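Local coordinates for type VII secretion system protein EssB (Staphylococcus aureus, PDB 4ANN) that forms part of the type VII secretion system in the membrane, where it is probably required for secretion of EsxA and EsxB, at residues 138-148 with 157-165. Residues are numbered along the deposited sequence; the frame is centred on the assembly and turned at random.
Sequences EFLTRYKALVI and FDALVEGNL
Ala-145 and Phe-157 meet where helix 157-162 packs on helix 136-151: the alanine CB lies 3.6 Å from Phe-157 CD1, and the same methyl also touches Leu-160 CB and, in the modelled conformer of Val-161, its CG2. The axes of segments 138-148 and 157-162 are 9.2 Å apart at nearest approach, with N-to-C directions 142° apart, roughly antiparallel. Phe-157 CG stands anti to the backbone N (chi1 176°), which carries the ring alongside helix 136-151. There CE1 lies 3.5 Å from the backbone O of Arg-142, which sits at the ring edge near its plane, while Leu-146 CD2 reaches CE1 at 3.8 Å. In that same conformer Val-161 CG2 covers one ring face near the rim.

Arg-142 meets the ring at its base and again at NH1. Its CB and CG both pass Phe-157 CZ, CG at 4.0 Å, and CG also brushes Val-161 CG2. The chain then runs extended through CD to NE, which donates a nearly straight hydrogen bond of 3.0 Å to Glu-138 OE2, one turn earlier, as part of a salt bridge; in the modelled conformer of Glu-138 it meets that oxygen from above the carboxylate plane. NH2 adds a weak hydrogen bond to the same oxygen. NH1 lies at the ring edge, 3.8 Å from Phe-157 CE2, with guanidinium and ring planes 59° apart, and is hydrogen-bonded to Leu-105 O. With Glu-138 so placed, these bonds would limit rotation of the guanidinium, and Val-161 CG1 lies over one of its faces.

Farther along, Ile-148 CG2 meets Leu-160 CD1 at 3.6 Å; at the other end, Leu-165 lies against Thr-141 and Lys-144. Helices 172-179 and 183-192 also pack against helix 136-151. The pair is an antiparallel helical hairpin in the helical part of the cytoplasmic domain, whose YukC family belongs to the protein kinase clan.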
ATOM      1  N   GLU A 138       8.316  -7.189   6.556  0.57 11.76           N
ATOM      2  CA  GLU A 138       7.475  -7.443   5.395  0.57 11.71           C
ATOM      3  C   GLU A 138       7.070  -6.160   4.695  0.57 10.37           C
ATOM      4  O   GLU A 138       6.875  -6.130   3.469  0.57 11.98           O
ATOM      5  CB  GLU A 138       6.300  -8.331   5.866  0.57 12.87           C
ATOM      6  CG  GLU A 138       5.207  -8.254   4.832  0.57 13.30           C
ATOM      7  CD  GLU A 138       4.788  -9.181   3.749  0.57 17.20           C
ATOM      8  OE1 GLU A 138       5.444  -9.464   2.751  0.57 24.26           O
ATOM      9  OE2 GLU A 138       3.614  -9.612   3.854  0.57 22.45           O
ATOM     10  N   PHE A 139       6.966  -5.026   5.388  1.00  9.87           N
ATOM     11  CA  PHE A 139       6.796  -3.725   4.752  1.00  9.60           C
ATOM     12  C   PHE A 139       8.010  -3.423   3.854  1.00  8.67           C
ATOM     13  O   PHE A 139       7.877  -2.973   2.696  1.00  8.57           O
ATOM     14  CB  PHE A 139       6.653  -2.639   5.834  1.00 10.72           C
ATOM     15  CG  PHE A 139       6.478  -1.245   5.224  1.00 11.18           C
ATOM     16  CD1 PHE A 139       5.262  -0.805   4.776  1.00 14.21           C
ATOM     17  CD2 PHE A 139       7.569  -0.390   5.059  1.00 14.88           C
ATOM     18  CE1 PHE A 139       5.036   0.442   4.226  1.00 16.08           C
ATOM     19  CE2 PHE A 139       7.361   0.858   4.502  1.00 15.54           C
ATOM     20  CZ  PHE A 139       6.162   1.267   4.013  1.00 17.68           C
ATOM     21  N   LEU A 140       9.203  -3.693   4.343  1.00  8.45           N
ATOM     22  CA  LEU A 140      10.413  -3.460   3.551  1.00  8.02           C
ATOM     23  C   LEU A 140      10.440  -4.345   2.330  1.00  8.13           C
ATOM     24  O   LEU A 140      10.796  -3.852   1.248  1.00  8.01           O
ATOM     25  CB  LEU A 140      11.648  -3.659   4.430  1.00  8.50           C
ATOM     26  CG  LEU A 140      12.956  -3.416   3.722  1.00  8.87           C
ATOM     27  CD1 LEU A 140      12.999  -1.981   3.123  1.00  9.88           C
ATOM     28  CD2 LEU A 140      14.120  -3.631   4.699  1.00 11.72           C
ATOM     29  N   THR A 141      10.117  -5.631   2.447  1.00  8.20           N
ATOM     30  CA  THR A 141      10.116  -6.493   1.271  1.00  8.55           C
ATOM     31  C   THR A 141       9.134  -5.966   0.229  1.00  6.86           C
ATOM     32  O   THR A 141       9.419  -5.955  -0.970  1.00  7.24           O
ATOM     33  CB  THR A 141       9.725  -7.921   1.704  1.00  9.91           C
ATOM     34  OG1 THR A 141      10.777  -8.423   2.516  1.00 15.89           O
ATOM     35  CG2 THR A 141       9.559  -8.842   0.521  1.00 10.53           C
ATOM     36  N   ARG A 142       7.934  -5.598   0.677  1.00  7.06           N
ATOM     37  CA  ARG A 142       6.920  -5.075  -0.256  1.00  6.46           C
ATOM     38  C   ARG A 142       7.376  -3.769  -0.907  1.00  6.41           C
ATOM     39  O   ARG A 142       7.166  -3.552  -2.118  1.00  6.65           O
ATOM     40  CB  ARG A 142       5.595  -4.951   0.467  1.00  6.64           C
ATOM     41  CG  ARG A 142       4.964  -6.270   0.792  1.00  7.55           C
ATOM     42  CD  ARG A 142       3.765  -6.147   1.742  1.00  9.02           C
ATOM     43  NE  ARG A 142       3.098  -7.427   1.804  1.00 10.93           N
ATOM     44  CZ  ARG A 142       2.125  -7.830   1.002  1.00 12.04           C
ATOM     45  NH1 ARG A 142       1.532  -7.042   0.090  1.00 10.83           N
ATOM     46  NH2 ARG A 142       1.662  -9.043   1.145  1.00 17.86           N
ATOM     47  N   TYR A 143       8.008  -2.878  -0.149  1.00  6.24           N
ATOM     48  CA  TYR A 143       8.526  -1.628  -0.716  1.00  6.13           C
ATOM     49  C   TYR A 143       9.586  -1.913  -1.775  1.00  5.81           C
ATOM     50  O   TYR A 143       9.575  -1.341  -2.866  1.00  5.91           O
ATOM     51  CB  TYR A 143       9.008  -0.754   0.452  1.00  7.03           C
ATOM     52  CG  TYR A 143       9.209   0.694   0.162  1.00  7.22           C
ATOM     53  CD1 TYR A 143       9.133   1.335  -1.064  1.00  8.39           C
ATOM     54  CD2 TYR A 143       9.490   1.516   1.237  1.00 14.16           C
ATOM     55  CE1 TYR A 143       9.359   2.685  -1.202  1.00  8.35           C
ATOM     56  CE2 TYR A 143       9.713   2.878   1.109  1.00 15.42           C
ATOM     57  CZ  TYR A 143       9.610   3.465  -0.124  1.00 10.51           C
ATOM     58  OH  TYR A 143       9.836   4.831  -0.255  1.00 12.89           O
ATOM     59  N   LYS A 144      10.504  -2.836  -1.483  1.00  6.02           N
ATOM     60  CA  LYS A 144      11.494  -3.243  -2.439  1.00  6.26           C
ATOM     61  C   LYS A 144      10.862  -3.756  -3.720  1.00  6.00           C
ATOM     62  O   LYS A 144      11.301  -3.440  -4.832  1.00  5.99           O
ATOM     63  CB  LYS A 144      12.412  -4.314  -1.838  1.00  6.67           C
ATOM     64  CG  LYS A 144      13.350  -3.812  -0.768  1.00  6.93           C
ATOM     65  CD  LYS A 144      14.076  -4.908  -0.034  1.00  7.49           C
ATOM     66  CE  LYS A 144      15.170  -4.384   0.851  1.00  8.20           C
ATOM     67  NZ  LYS A 144      15.860  -5.503   1.584  1.00  9.74           N
ATOM     68  N   ALA A 145       9.836  -4.595  -3.567  1.00  5.81           N
ATOM     69  CA  ALA A 145       9.154  -5.146  -4.718  1.00  5.99           C
ATOM     70  C   ALA A 145       8.502  -4.048  -5.561  1.00  5.47           C
ATOM     71  O   ALA A 145       8.555  -4.100  -6.801  1.00  6.11           O
ATOM     72  CB  ALA A 145       8.156  -6.198  -4.312  1.00  5.94           C
ATOM     73  N   LEU A 146       7.910  -3.056  -4.933  1.00  5.61           N
ATOM     74  CA  LEU A 146       7.365  -1.921  -5.667  1.00  5.46           C
ATOM     75  C   LEU A 146       8.443  -1.178  -6.453  1.00  5.61           C
ATOM     76  O   LEU A 146       8.249  -0.782  -7.599  1.00  6.14           O
ATOM     77  CB  LEU A 146       6.629  -0.934  -4.742  1.00  6.25           C
ATOM     78  CG  LEU A 146       5.326  -1.449  -4.113  1.00  6.37           C
ATOM     79  CD1 LEU A 146       4.801  -0.419  -3.132  1.00  7.85           C
ATOM     80  CD2 LEU A 146       4.270  -1.753  -5.123  1.00  6.92           C
ATOM     81  N   VAL A 147       9.614  -0.948  -5.833  1.00  5.67           N
ATOM     82  CA  VAL A 147      10.701  -0.276  -6.523  1.00  5.76           C
ATOM     83  C   VAL A 147      11.111  -1.072  -7.768  1.00  5.86           C
ATOM     84  O   VAL A 147      11.293  -0.539  -8.862  1.00  6.41           O
ATOM     85  CB  VAL A 147      11.883  -0.049  -5.575  1.00  6.36           C
ATOM     86  CG1 VAL A 147      13.108   0.431  -6.360  1.00  7.39           C
ATOM     87  CG2 VAL A 147      11.530   0.924  -4.454  1.00  6.83           C
ATOM     88  N   ILE A 148      11.300  -2.393  -7.592  1.00  6.01           N
ATOM     89  CA  ILE A 148      11.707  -3.243  -8.703  1.00  5.83           C
ATOM     90  C   ILE A 148      10.688  -3.187  -9.810  1.00  5.63           C
ATOM     91  O   ILE A 148      11.019  -3.054 -10.995  1.00  6.32           O
ATOM     92  CB  ILE A 148      11.946  -4.686  -8.184  1.00  6.07           C
ATOM     93  CG1 ILE A 148      13.179  -4.714  -7.286  1.00  7.30           C
ATOM     94  CG2 ILE A 148      12.034  -5.664  -9.345  1.00  6.94           C
ATOM     95  CD1 ILE A 148      13.371  -5.991  -6.521  1.00 10.59           C
ATOM     96  N   PHE A 157       4.970  -8.176  -8.889  1.00  5.80           N
ATOM     97  CA  PHE A 157       5.044  -7.893  -7.468  1.00  5.76           C
ATOM     98  C   PHE A 157       4.836  -9.147  -6.641  1.00  5.68           C
ATOM     99  O   PHE A 157       5.568  -9.433  -5.710  1.00  6.14           O
ATOM    100  CB  PHE A 157       3.998  -6.827  -7.115  1.00  6.02           C
ATOM    101  CG  PHE A 157       3.908  -6.520  -5.647  1.00  5.79           C
ATOM    102  CD1 PHE A 157       4.725  -5.564  -5.075  1.00  6.72           C
ATOM    103  CD2 PHE A 157       2.958  -7.174  -4.870  1.00  6.62           C
ATOM    104  CE1 PHE A 157       4.569  -5.258  -3.712  1.00  6.91           C
ATOM    105  CE2 PHE A 157       2.838  -6.867  -3.527  1.00  7.07           C
ATOM    106  CZ  PHE A 157       3.616  -5.915  -2.963  1.00  7.28           C
ATOM    107  N   ASP A 158       3.767  -9.879  -6.958  0.50  6.60           N
ATOM    108  CA  ASP A 158       3.459 -11.091  -6.213  0.50  7.27           C
ATOM    109  C   ASP A 158       4.624 -12.054  -6.232  0.50  6.99           C
ATOM    110  O   ASP A 158       5.013 -12.636  -5.197  0.50  6.13           O
ATOM    111  CB  ASP A 158       2.202 -11.762  -6.779  0.50  8.40           C
ATOM    112  CG  ASP A 158       0.941 -10.973  -6.477  0.50 10.17           C
ATOM    113  OD1 ASP A 158       0.923 -10.033  -5.686  0.50 11.31           O
ATOM    114  OD2 ASP A 158      -0.095 -11.294  -7.119  0.50 14.82           O
ATOM    115  N   ALA A 159       5.202 -12.285  -7.418  1.00  7.13           N
ATOM    116  CA  ALA A 159       6.313 -13.230  -7.509  1.00  7.45           C
ATOM    117  C   ALA A 159       7.462 -12.798  -6.643  1.00  6.72           C
ATOM    118  O   ALA A 159       8.135 -13.592  -5.980  1.00  8.24           O
ATOM    119  CB  ALA A 159       6.800 -13.390  -8.944  1.00  8.78           C
ATOM    120  N   LEU A 160       7.752 -11.485  -6.604  1.00  6.92           N
ATOM    121  CA  LEU A 160       8.844 -10.973  -5.795  1.00  6.52           C
ATOM    122  C   LEU A 160       8.574 -11.134  -4.309  1.00  6.49           C
ATOM    123  O   LEU A 160       9.476 -11.540  -3.562  1.00  8.51           O
ATOM    124  CB  LEU A 160       9.123  -9.515  -6.144  1.00  6.51           C
ATOM    125  CG  LEU A 160       9.622  -9.263  -7.562  1.00  7.23           C
ATOM    126  CD1 LEU A 160       9.480  -7.767  -7.894  1.00  8.55           C
ATOM    127  CD2 LEU A 160      11.043  -9.772  -7.749  1.00  9.40           C
ATOM    128  N   VAL A 161       7.372 -10.853  -3.872  0.67  6.36           N
ATOM    129  CA  VAL A 161       7.014 -10.931  -2.457  0.67  7.05           C
ATOM    130  C   VAL A 161       6.981 -12.390  -1.974  0.67  7.43           C
ATOM    131  O   VAL A 161       7.303 -12.631  -0.796  0.67  9.32           O
ATOM    132  CB  VAL A 161       5.715 -10.149  -2.185  0.67  8.96           C
ATOM    133  CG1 VAL A 161       5.161 -10.459  -0.828  0.67 12.74           C
ATOM    134  CG2 VAL A 161       5.969  -8.658  -2.389  0.67  9.76           C
ATOM    135  N   GLU A 162       6.587 -13.314  -2.839  0.50  7.84           N
ATOM    136  CA  GLU A 162       6.415 -14.740  -2.589  0.50  8.81           C
ATOM    137  C   GLU A 162       7.691 -15.556  -2.765  0.50  8.57           C
ATOM    138  O   GLU A 162       7.677 -16.718  -2.371  0.50 10.10           O
ATOM    139  CB  GLU A 162       5.289 -15.284  -3.506  0.50 10.61           C
ATOM    140  CG  GLU A 162       3.950 -14.630  -3.146  0.50 15.09           C
ATOM    141  CD  GLU A 162       2.834 -14.788  -4.126  0.50 19.40           C
ATOM    142  OE1 GLU A 162       2.922 -15.554  -5.109  0.50 24.16           O
ATOM    143  OE2 GLU A 162       1.779 -14.110  -4.004  0.50 25.49           O
ATOM    144  N   GLY A 163       8.727 -15.023  -3.334  1.00  8.70           N
ATOM    145  CA  GLY A 163       9.908 -15.780  -3.652  1.00 10.56           C
ATOM    146  C   GLY A 163      10.952 -15.715  -2.563  1.00  8.66           C
ATOM    147  O   GLY A 163      10.785 -15.079  -1.497  1.00  8.74           O
ATOM    148  N   ASN A 164      12.057 -16.390  -2.800  1.00  8.52           N
ATOM    149  CA  ASN A 164      13.272 -16.279  -1.979  1.00  8.56           C
ATOM    150  C   ASN A 164      13.997 -15.099  -2.555  1.00  7.77           C
ATOM    151  O   ASN A 164      14.703 -15.209  -3.569  1.00  8.89           O
ATOM    152  CB  ASN A 164      14.024 -17.616  -2.084  1.00  9.16           C
ATOM    153  CG  ASN A 164      15.251 -17.667  -1.223  1.00  9.19           C
ATOM    154  OD1 ASN A 164      15.685 -18.808  -0.768  1.00 11.79           O
ATOM    155  ND2 ASN A 164      15.878 -16.573  -0.983  1.00  8.45           N
ATOM    156  N   LEU A 165      13.852 -13.950  -1.952  1.00  8.36           N
ATOM    157  CA  LEU A 165      14.237 -12.684  -2.606  1.00  8.95           C
ATOM    158  C   LEU A 165      15.709 -12.627  -2.913  1.00  8.41           C
ATOM    159  O   LEU A 165      16.088 -12.165  -4.008  1.00  9.69           O
ATOM    160  CB  LEU A 165      13.783 -11.483  -1.771  1.00 11.47           C
ATOM    161  CG  LEU A 165      13.860 -10.146  -2.459  1.00 12.91           C
ATOM    162  CD1 LEU A 165      12.915 -10.076  -3.667  1.00 16.30           C
ATOM    163  CD2 LEU A 165      13.576  -9.033  -1.444  1.00 18.65           C
TER